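Local coordinates for DNA protection during starvation protein (Agrobacterium tumefaciens, PDB 1O9R) that protects DNA from oxidative damage, without binding it, by oxidising iron(II) with hydrogen peroxide and storing the iron as a mineral inside a hollow twelve-subunit shell, at residues K37-N42 / H104-A109; S28-A33 / Q85-T90; G20-S25 / A70-Q75. All blocks are in the same frame, centred on the assembly; numbering follows the deposited sequence.

Contact 1 (K37-N42 / H104-A109); sequences KQAHWN and HDHLDA
H106 spans the two helices, laying its imidazole against A39. The tight part is here: ND1 of H106 lies 3.5 Å from CB of A39 and 3.6 Å from its CA, while the carbonyl O of A39 sits over the centre of one ring face. With CG beside its own backbone N (chi1 -84°), the ring of H106 reaches across, and ND1 is hydrogen-bonded to the hydroxyl of Y96, a loop residue that also packs on A39, which should limit rotation of the imidazole.

At NE2 the backbone of N42 comes just as near, its O lying 3.5 Å from NE2 of H106 and approaching the ring obliquely. Only the side chain of N42 is loosely placed: its CB is 4.1 Å from NE2 of H106, and its amide leads away from the contact. There ND2 of N42 donates to O of Q38 at 3.0 Å and to O of A80 of a second subunit.

In the ferritin-like bundle the contact joins the late part of helix 12-42 to the start of helix 103-130. The segment 37-42 also meets helix 48-75, where H40 stacks on H52 and K37 bridges to D56 and to D67 of the second subunit.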
loop_
_atom_site.group_PDB
_atom_site.type_symbol
_atom_site.label_atom_id
_atom_site.label_comp_id
_atom_site.label_asym_id
_atom_site.label_seq_id
_atom_site.Cartn_x
_atom_site.Cartn_y
_atom_site.Cartn_z
ATOM N N LYS A 37 -14.727 4.861 -24.456
ATOM C CA LYS A 37 -14.854 3.417 -24.290
ATOM C C LYS A 37 -15.311 2.752 -25.601
ATOM O O LYS A 37 -14.817 1.683 -25.945
ATOM C CB LYS A 37 -15.814 3.080 -23.155
ATOM C CG LYS A 37 -15.184 3.207 -21.757
ATOM C CD LYS A 37 -14.278 1.971 -21.496
ATOM C CE LYS A 37 -13.740 2.063 -20.053
ATOM N NZ LYS A 37 -12.977 0.769 -19.828
ATOM N N GLN A 38 -16.191 3.412 -26.383
ATOM C CA GLN A 38 -16.634 2.857 -27.675
ATOM C C GLN A 38 -15.420 2.579 -28.537
ATOM O O GLN A 38 -15.282 1.507 -29.174
ATOM C CB GLN A 38 -17.611 3.875 -28.302
ATOM C CG GLN A 38 -17.988 3.425 -29.750
ATOM C CD GLN A 38 -18.850 2.202 -29.730
ATOM O OE1 GLN A 38 -18.872 1.470 -30.776
ATOM N NE2 GLN A 38 -19.540 1.865 -28.721
ATOM N N ALA A 39 -14.468 3.523 -28.617
ATOM C CA ALA A 39 -13.268 3.333 -29.432
ATOM C C ALA A 39 -12.382 2.294 -28.815
ATOM O O ALA A 39 -11.926 1.350 -29.496
ATOM C CB ALA A 39 -12.525 4.675 -29.487
ATOM N N HIS A 40 -12.169 2.335 -27.504
ATOM C CA HIS A 40 -11.313 1.393 -26.808
ATOM C C HIS A 40 -11.691 -0.056 -27.053
ATOM O O HIS A 40 -10.775 -0.917 -27.283
ATOM C CB HIS A 40 -11.384 1.760 -25.335
ATOM C CG HIS A 40 -11.176 0.716 -24.300
ATOM N ND1 HIS A 40 -9.945 0.532 -23.651
ATOM C CD2 HIS A 40 -12.036 -0.167 -23.722
ATOM C CE1 HIS A 40 -10.079 -0.381 -22.690
ATOM N NE2 HIS A 40 -11.334 -0.827 -22.766
ATOM N N TRP A 41 -12.984 -0.391 -27.050
ATOM C CA TRP A 41 -13.345 -1.807 -27.244
ATOM C C TRP A 41 -13.088 -2.298 -28.658
ATOM O O TRP A 41 -12.806 -3.479 -28.876
ATOM C CB TRP A 41 -14.851 -2.008 -26.977
ATOM C CG TRP A 41 -15.261 -1.779 -25.565
ATOM C CD1 TRP A 41 -14.621 -2.250 -24.453
ATOM C CD2 TRP A 41 -16.363 -1.024 -25.077
ATOM N NE1 TRP A 41 -15.271 -1.830 -23.308
ATOM C CE2 TRP A 41 -16.342 -1.059 -23.669
ATOM C CE3 TRP A 41 -17.374 -0.320 -25.744
ATOM C CZ2 TRP A 41 -17.337 -0.424 -22.897
ATOM C CZ3 TRP A 41 -18.344 0.317 -24.953
ATOM C CH2 TRP A 41 -18.279 0.254 -23.547
ATOM N N ASN A 42 -13.249 -1.398 -29.636
ATOM C CA ASN A 42 -13.310 -1.780 -31.046
ATOM C C ASN A 42 -12.088 -1.491 -31.861
ATOM O O ASN A 42 -12.066 -1.631 -33.115
ATOM C CB ASN A 42 -14.547 -1.107 -31.700
ATOM C CG ASN A 42 -15.849 -1.627 -31.110
ATOM O OD1 ASN A 42 -16.123 -2.849 -31.231
ATOM N ND2 ASN A 42 -16.663 -0.813 -30.429
ATOM N N HIS A 104 -5.974 4.026 -36.745
ATOM C CA HIS A 104 -5.875 5.420 -37.240
ATOM C C HIS A 104 -7.269 6.030 -37.375
ATOM O O HIS A 104 -7.372 7.243 -37.167
ATOM C CB HIS A 104 -5.193 5.373 -38.630
ATOM C CG HIS A 104 -4.588 6.679 -39.061
ATOM N ND1 HIS A 104 -3.509 6.672 -39.919
ATOM C CD2 HIS A 104 -4.883 7.940 -38.761
ATOM C CE1 HIS A 104 -3.155 7.953 -40.125
ATOM N NE2 HIS A 104 -3.967 8.752 -39.438
ATOM N N ASP A 105 -8.293 5.286 -37.806
ATOM C CA ASP A 105 -9.636 5.838 -37.972
ATOM C C ASP A 105 -10.251 6.237 -36.635
ATOM O O ASP A 105 -10.855 7.305 -36.500
ATOM C CB ASP A 105 -10.564 4.874 -38.749
ATOM C CG ASP A 105 -10.204 4.671 -40.214
ATOM O OD1 ASP A 105 -9.588 5.602 -40.705
ATOM O OD2 ASP A 105 -10.568 3.584 -40.703
ATOM N N HIS A 106 -9.966 5.426 -35.590
ATOM C CA HIS A 106 -10.453 5.827 -34.260
ATOM C C HIS A 106 -9.665 7.004 -33.768
ATOM O O HIS A 106 -10.315 7.857 -33.167
ATOM C CB HIS A 106 -10.221 4.620 -33.293
ATOM C CG HIS A 106 -11.310 3.588 -33.338
ATOM N ND1 HIS A 106 -12.610 3.752 -32.906
ATOM C CD2 HIS A 106 -11.265 2.317 -33.856
ATOM C CE1 HIS A 106 -13.331 2.657 -33.119
ATOM N NE2 HIS A 106 -12.522 1.789 -33.714
ATOM N N LEU A 107 -8.330 7.028 -33.951
ATOM C CA LEU A 107 -7.586 8.211 -33.517
ATOM C C LEU A 107 -8.117 9.483 -34.182
ATOM O O LEU A 107 -8.267 10.477 -33.482
ATOM C CB LEU A 107 -6.100 8.056 -33.847
ATOM C CG LEU A 107 -5.363 6.991 -32.991
ATOM C CD1 LEU A 107 -3.977 6.700 -33.545
ATOM C CD2 LEU A 107 -5.274 7.512 -31.546
ATOM N N ASP A 108 -8.425 9.430 -35.506
ATOM C CA ASP A 108 -8.925 10.707 -36.079
ATOM C C ASP A 108 -10.271 11.078 -35.512
ATOM O O ASP A 108 -10.514 12.274 -35.281
ATOM C CB ASP A 108 -9.057 10.473 -37.621
ATOM C CG ASP A 108 -7.734 10.501 -38.337
ATOM O OD1 ASP A 108 -7.714 9.901 -39.462
ATOM O OD2 ASP A 108 -6.737 11.091 -37.880
ATOM N N ALA A 109 -11.169 10.132 -35.259
ATOM C CA ALA A 109 -12.488 10.385 -34.711
ATOM C C ALA A 109 -12.408 10.930 -33.253
ATOM O O ALA A 109 -13.127 11.852 -32.863
ATOM C CB ALA A 109 -13.385 9.144 -34.829
#

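Contact 2 (S28-A33 / Q85-T90); sequences SVIDLA and QAVSST
V87 carries the apolar part of this contact, and its two methyl groups divide the work. With CG1 anti to the backbone N (chi1 179°), CG2 is left beside that N and meets I30, while CG1 turns to D31. CG2 of V87 is 3.8 Å from CG2 of I30 and 3.9 Å from CD1 of I30, so the isoleucine touches it with both branches as the two side chains cross obliquely. On the other branch, CG1 of V87 lies 4.1 Å from CB of D31. The aspartate thus offers its methylene to the valine, and its carboxylate makes a hydrogen bond through OD2 with the hydroxyl of T91, just beyond the short helix.

No direct hydrogen bond links the segments; a water does so instead. OG of S28 donates to it at 2.7 Å, and the water donates in turn to O of T90 at 2.8 Å. The same serine oxygen accepts the backbone N-H of K92, which ties the chain leaving the short helix to helix 12-42.

A third group of bonds finishes the helix itself. O of A86 receives OG1 of T90 at 2.9 Å, in the carbonyl plane, and OG of S89 at 3.3 Å from well above that plane. Two hydroxyls thereby cover one carbonyl of the last turn.

The short helix packs on the first helix at a subunit interface: I30 meets L34 of a second subunit, and S88 makes a weak hydrogen bond with S88 of that subunit, as expected near a twofold axis. Residues 84-90 form the short helix within the long connection between the second and third bundle helices, a hallmark of Dps proteins among the ferritins.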
loop_
_atom_site.group_PDB
_atom_site.type_symbol
_atom_site.label_atom_id
_atom_site.label_comp_id
_atom_site.label_asym_id
_atom_site.label_seq_id
_atom_site.Cartn_x
_atom_site.Cartn_y
_atom_site.Cartn_z
ATOM N N SER A 28 -21.334 17.263 -22.989
ATOM C CA SER A 28 -20.289 16.846 -23.946
ATOM C C SER A 28 -19.200 16.031 -23.305
ATOM O O SER A 28 -18.593 15.192 -23.978
ATOM C CB SER A 28 -19.716 18.075 -24.659
ATOM O OG SER A 28 -20.675 18.604 -25.590
ATOM N N VAL A 29 -18.905 16.263 -22.013
ATOM C CA VAL A 29 -17.868 15.454 -21.324
ATOM C C VAL A 29 -18.420 14.055 -21.102
ATOM O O VAL A 29 -17.672 13.068 -21.317
ATOM C CB VAL A 29 -17.577 16.121 -19.955
ATOM C CG1 VAL A 29 -16.786 15.166 -19.029
ATOM C CG2 VAL A 29 -16.782 17.439 -20.131
ATOM N N ILE A 30 -19.690 13.888 -20.717
ATOM C CA ILE A 30 -20.235 12.531 -20.611
ATOM C C ILE A 30 -20.222 11.832 -21.963
ATOM O O ILE A 30 -19.874 10.634 -22.090
ATOM C CB ILE A 30 -21.646 12.537 -20.025
ATOM C CG1 ILE A 30 -21.607 13.031 -18.559
ATOM C CG2 ILE A 30 -22.339 11.177 -20.106
ATOM C CD1 ILE A 30 -22.963 13.402 -17.945
ATOM N N ASP A 31 -20.666 12.528 -23.038
ATOM C CA ASP A 31 -20.638 11.878 -24.379
ATOM C C ASP A 31 -19.219 11.472 -24.694
ATOM O O ASP A 31 -18.970 10.353 -25.173
ATOM C CB ASP A 31 -21.250 12.909 -25.349
ATOM C CG ASP A 31 -21.389 12.399 -26.769
ATOM O OD1 ASP A 31 -20.982 11.288 -27.138
ATOM O OD2 ASP A 31 -21.950 13.113 -27.620
ATOM N N LEU A 32 -18.226 12.352 -24.443
ATOM C CA LEU A 32 -16.847 11.979 -24.736
ATOM C C LEU A 32 -16.395 10.773 -23.914
ATOM O O LEU A 32 -15.626 9.974 -24.442
ATOM C CB LEU A 32 -15.918 13.204 -24.470
ATOM C CG LEU A 32 -14.512 13.035 -25.078
ATOM C CD1 LEU A 32 -14.659 13.091 -26.612
ATOM C CD2 LEU A 32 -13.618 14.176 -24.635
ATOM N N ALA A 33 -16.894 10.669 -22.670
ATOM C CA ALA A 33 -16.522 9.477 -21.880
ATOM C C ALA A 33 -17.079 8.238 -22.567
ATOM O O ALA A 33 -16.384 7.201 -22.620
ATOM C CB ALA A 33 -17.099 9.624 -20.471
ATOM N N GLN A 85 -31.012 11.193 -21.511
ATOM C CA GLN A 85 -31.780 12.164 -22.334
ATOM C C GLN A 85 -31.184 13.561 -22.281
ATOM O O GLN A 85 -31.244 14.274 -23.321
ATOM C CB GLN A 85 -33.227 12.162 -21.801
ATOM C CG GLN A 85 -33.859 10.838 -22.230
ATOM C CD GLN A 85 -33.561 9.634 -21.320
ATOM O OE1 GLN A 85 -33.792 8.489 -21.752
ATOM N NE2 GLN A 85 -33.150 9.893 -20.093
ATOM N N ALA A 86 -30.665 14.002 -21.139
ATOM C CA ALA A 86 -30.056 15.353 -21.128
ATOM C C ALA A 86 -28.832 15.397 -22.004
ATOM O O ALA A 86 -28.487 16.365 -22.675
ATOM C CB ALA A 86 -29.699 15.693 -19.678
ATOM N N VAL A 87 -27.969 14.334 -21.941
ATOM C CA VAL A 87 -26.793 14.244 -22.731
ATOM C C VAL A 87 -27.160 14.234 -24.246
ATOM O O VAL A 87 -26.584 15.004 -25.013
ATOM C CB VAL A 87 -25.944 12.994 -22.375
ATOM C CG1 VAL A 87 -24.724 12.931 -23.262
ATOM C CG2 VAL A 87 -25.540 13.141 -20.896
ATOM N N SER A 88 -28.182 13.430 -24.617
ATOM C CA SER A 88 -28.584 13.424 -26.027
ATOM C C SER A 88 -29.051 14.818 -26.459
ATOM O O SER A 88 -28.726 15.142 -27.632
ATOM C CB SER A 88 -29.751 12.447 -26.117
ATOM O OG SER A 88 -29.317 11.087 -26.005
ATOM N N SER A 89 -29.814 15.517 -25.657
ATOM C CA SER A 89 -30.329 16.843 -26.124
ATOM C C SER A 89 -29.278 17.912 -26.089
ATOM O O SER A 89 -29.456 18.973 -26.729
ATOM C CB SER A 89 -31.586 17.199 -25.327
ATOM O OG SER A 89 -31.227 17.522 -23.987
ATOM N N THR A 90 -28.167 17.762 -25.353
ATOM C CA THR A 90 -27.239 18.861 -25.088
ATOM C C THR A 90 -25.840 18.719 -25.592
ATOM O O THR A 90 -25.137 19.713 -25.775
ATOM C CB THR A 90 -27.267 19.073 -23.553
ATOM O OG1 THR A 90 -28.643 19.238 -23.100
ATOM C CG2 THR A 90 -26.485 20.323 -23.134
HETATM O O HOH W 1 -22.593 20.283 -24.706
#

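Contact 3 (G20-S25 / A70-Q75); sequences GILNES and AERVVQ
R72 and N23 bring the flat groups to this contact. The guanidinium of R72 is met at its edge, in plane, by OE1 of Q75, which accepts from NH1 at 3.1 Å along a nearly straight bond (165°). Salt bridges to D133 through NH2 and to D148 of a fourth subunit through NH1, with a hydrogen bond from NE to T136, hold the plane from several directions. The side chains of N23 and V73 cross at about a right angle: OD1 of N23 is 3.8 Å from CG2 of V73, and ND2 of N23 is 3.9 Å from CG1 of V73. The polar ends of the N23 amide are satisfied by the backbone of the loop after helix 48-75, ND2 by O of T79 and OD1 by N of L81.

These are the first two helices of the ferritin-like four-helix bundle, running antiparallel; the short segments approach to 9.0 Å between axes, with 152° between their directions.

L22 is the main apolar link. Its CB presses on CG2 of V73 at 3.4 Å, tighter than ordinary carbon contact, and its CD1 lies 3.7 Å from CG of R72. The arginine therefore gives its aliphatic stem to L22, and a bend at chi2 (58°) carries the charged end off towards helix 134-156.

E71, an iron ligand, belongs to another face of helix 48-75, where it packs on W41 of a second subunit and its OE1 forms a salt bridge with K149 of the fourth subunit.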
loop_
_atom_site.group_PDB
_atom_site.type_symbol
_atom_site.label_atom_id
_atom_site.label_comp_id
_atom_site.label_asym_id
_atom_site.label_seq_id
_atom_site.Cartn_x
_atom_site.Cartn_y
_atom_site.Cartn_z
ATOM N N GLY A 20 -25.526 27.250 -16.409
ATOM C CA GLY A 20 -25.696 26.925 -17.823
ATOM C C GLY A 20 -24.428 26.437 -18.506
ATOM O O GLY A 20 -24.427 25.473 -19.254
ATOM N N ILE A 21 -23.305 27.111 -18.182
ATOM C CA ILE A 21 -22.003 26.722 -18.725
ATOM C C ILE A 21 -21.642 25.298 -18.241
ATOM O O ILE A 21 -21.147 24.505 -19.051
ATOM C CB ILE A 21 -20.936 27.729 -18.291
ATOM C CG1 ILE A 21 -21.222 29.133 -18.899
ATOM C CG2 ILE A 21 -19.544 27.295 -18.717
ATOM C CD1 ILE A 21 -20.356 30.172 -18.175
ATOM N N LEU A 22 -21.802 25.035 -16.971
ATOM C CA LEU A 22 -21.445 23.712 -16.403
ATOM C C LEU A 22 -22.338 22.637 -17.006
ATOM O O LEU A 22 -21.767 21.635 -17.429
ATOM C CB LEU A 22 -21.692 23.783 -14.898
ATOM C CG LEU A 22 -20.675 24.620 -14.088
ATOM C CD1 LEU A 22 -21.221 25.034 -12.735
ATOM C CD2 LEU A 22 -19.403 23.766 -13.907
ATOM N N ASN A 23 -23.683 22.809 -17.029
ATOM C CA ASN A 23 -24.472 21.689 -17.571
ATOM C C ASN A 23 -24.187 21.506 -19.049
ATOM O O ASN A 23 -24.296 20.361 -19.526
ATOM C CB ASN A 23 -25.964 21.960 -17.311
ATOM C CG ASN A 23 -26.443 21.357 -16.013
ATOM O OD1 ASN A 23 -25.923 20.308 -15.564
ATOM N ND2 ASN A 23 -27.433 21.931 -15.337
ATOM N N GLU A 24 -23.944 22.602 -19.786
ATOM C CA GLU A 24 -23.615 22.368 -21.202
ATOM C C GLU A 24 -22.353 21.563 -21.375
ATOM O O GLU A 24 -22.249 20.568 -22.128
ATOM C CB GLU A 24 -23.480 23.775 -21.836
ATOM C CG GLU A 24 -23.078 23.639 -23.319
ATOM C CD GLU A 24 -22.733 25.017 -23.881
ATOM O OE1 GLU A 24 -21.719 25.610 -23.519
ATOM O OE2 GLU A 24 -23.573 25.424 -24.699
ATOM N N SER A 25 -21.298 21.933 -20.624
ATOM C CA SER A 25 -20.049 21.180 -20.662
ATOM C C SER A 25 -20.232 19.744 -20.161
ATOM O O SER A 25 -19.617 18.848 -20.764
ATOM C CB SER A 25 -19.022 21.858 -19.740
ATOM O OG SER A 25 -18.622 23.118 -20.288
ATOM N N ALA A 70 -20.502 18.489 -12.456
ATOM C CA ALA A 70 -21.855 18.289 -11.985
ATOM C C ALA A 70 -22.026 18.749 -10.551
ATOM O O ALA A 70 -23.061 19.313 -10.187
ATOM C CB ALA A 70 -22.185 16.791 -12.126
ATOM N N GLU A 71 -21.048 18.372 -9.696
ATOM C CA GLU A 71 -21.163 18.793 -8.285
ATOM C C GLU A 71 -21.176 20.323 -8.189
ATOM O O GLU A 71 -21.884 20.803 -7.266
ATOM C CB GLU A 71 -19.979 18.241 -7.477
ATOM C CG GLU A 71 -19.896 16.713 -7.373
ATOM C CD GLU A 71 -18.620 16.324 -6.585
ATOM O OE1 GLU A 71 -17.702 17.113 -6.334
ATOM O OE2 GLU A 71 -18.488 15.098 -6.431
ATOM N N ARG A 72 -20.447 21.011 -9.041
ATOM C CA ARG A 72 -20.479 22.498 -8.954
ATOM C C ARG A 72 -21.844 23.016 -9.303
ATOM O O ARG A 72 -22.202 24.013 -8.639
ATOM C CB ARG A 72 -19.385 23.037 -9.889
ATOM C CG ARG A 72 -19.163 24.547 -9.743
ATOM C CD ARG A 72 -18.793 24.899 -8.262
ATOM N NE ARG A 72 -18.490 26.349 -8.277
ATOM C CZ ARG A 72 -18.389 27.012 -7.112
ATOM N NH1 ARG A 72 -18.537 26.415 -5.946
ATOM N NH2 ARG A 72 -18.083 28.335 -7.142
ATOM N N VAL A 73 -22.542 22.427 -10.286
ATOM C CA VAL A 73 -23.908 22.898 -10.555
ATOM C C VAL A 73 -24.691 22.849 -9.276
ATOM O O VAL A 73 -25.484 23.787 -8.925
ATOM C CB VAL A 73 -24.534 21.948 -11.591
ATOM C CG1 VAL A 73 -26.053 22.236 -11.670
ATOM C CG2 VAL A 73 -23.863 22.075 -12.944
ATOM N N VAL A 74 -24.669 21.733 -8.550
ATOM C CA VAL A 74 -25.521 21.591 -7.365
ATOM C C VAL A 74 -25.091 22.487 -6.231
ATOM O O VAL A 74 -25.933 22.983 -5.470
ATOM C CB VAL A 74 -25.598 20.098 -6.945
ATOM C CG1 VAL A 74 -26.210 19.322 -8.158
ATOM C CG2 VAL A 74 -24.364 19.325 -6.656
ATOM N N GLN A 75 -23.782 22.698 -6.091
ATOM C CA GLN A 75 -23.280 23.625 -5.090
ATOM C C GLN A 75 -23.905 25.007 -5.300
ATOM O O GLN A 75 -24.091 25.705 -4.294
ATOM C CB GLN A 75 -21.752 23.767 -5.187
ATOM C CG GLN A 75 -21.044 22.511 -4.638
ATOM C CD GLN A 75 -19.626 22.440 -5.137
ATOM O OE1 GLN A 75 -18.936 23.425 -5.308
ATOM N NE2 GLN A 75 -19.166 21.219 -5.478
#

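All three contacts use helix 12-42, contact 3 nearest its start and contact 1 at its end, with centres about 28 Å apart and on opposite sides of the chain's centre. Contact 2 lies between, its centre about 13 Å from that of contact 3 and 18 Å from that of contact 1. Contacts 2 and 3 touch directly: CG2 of T90 is 4.0 Å from CA of E24. The iron ligands H40 and E71 sit in contacts 1 and 3, at far ends of one subunit, consistent with ferroxidase centres assembled across the twofold interface, which all three contacts reach. The side chain of I30 in contact 2 is about 12 Å from a bound iron.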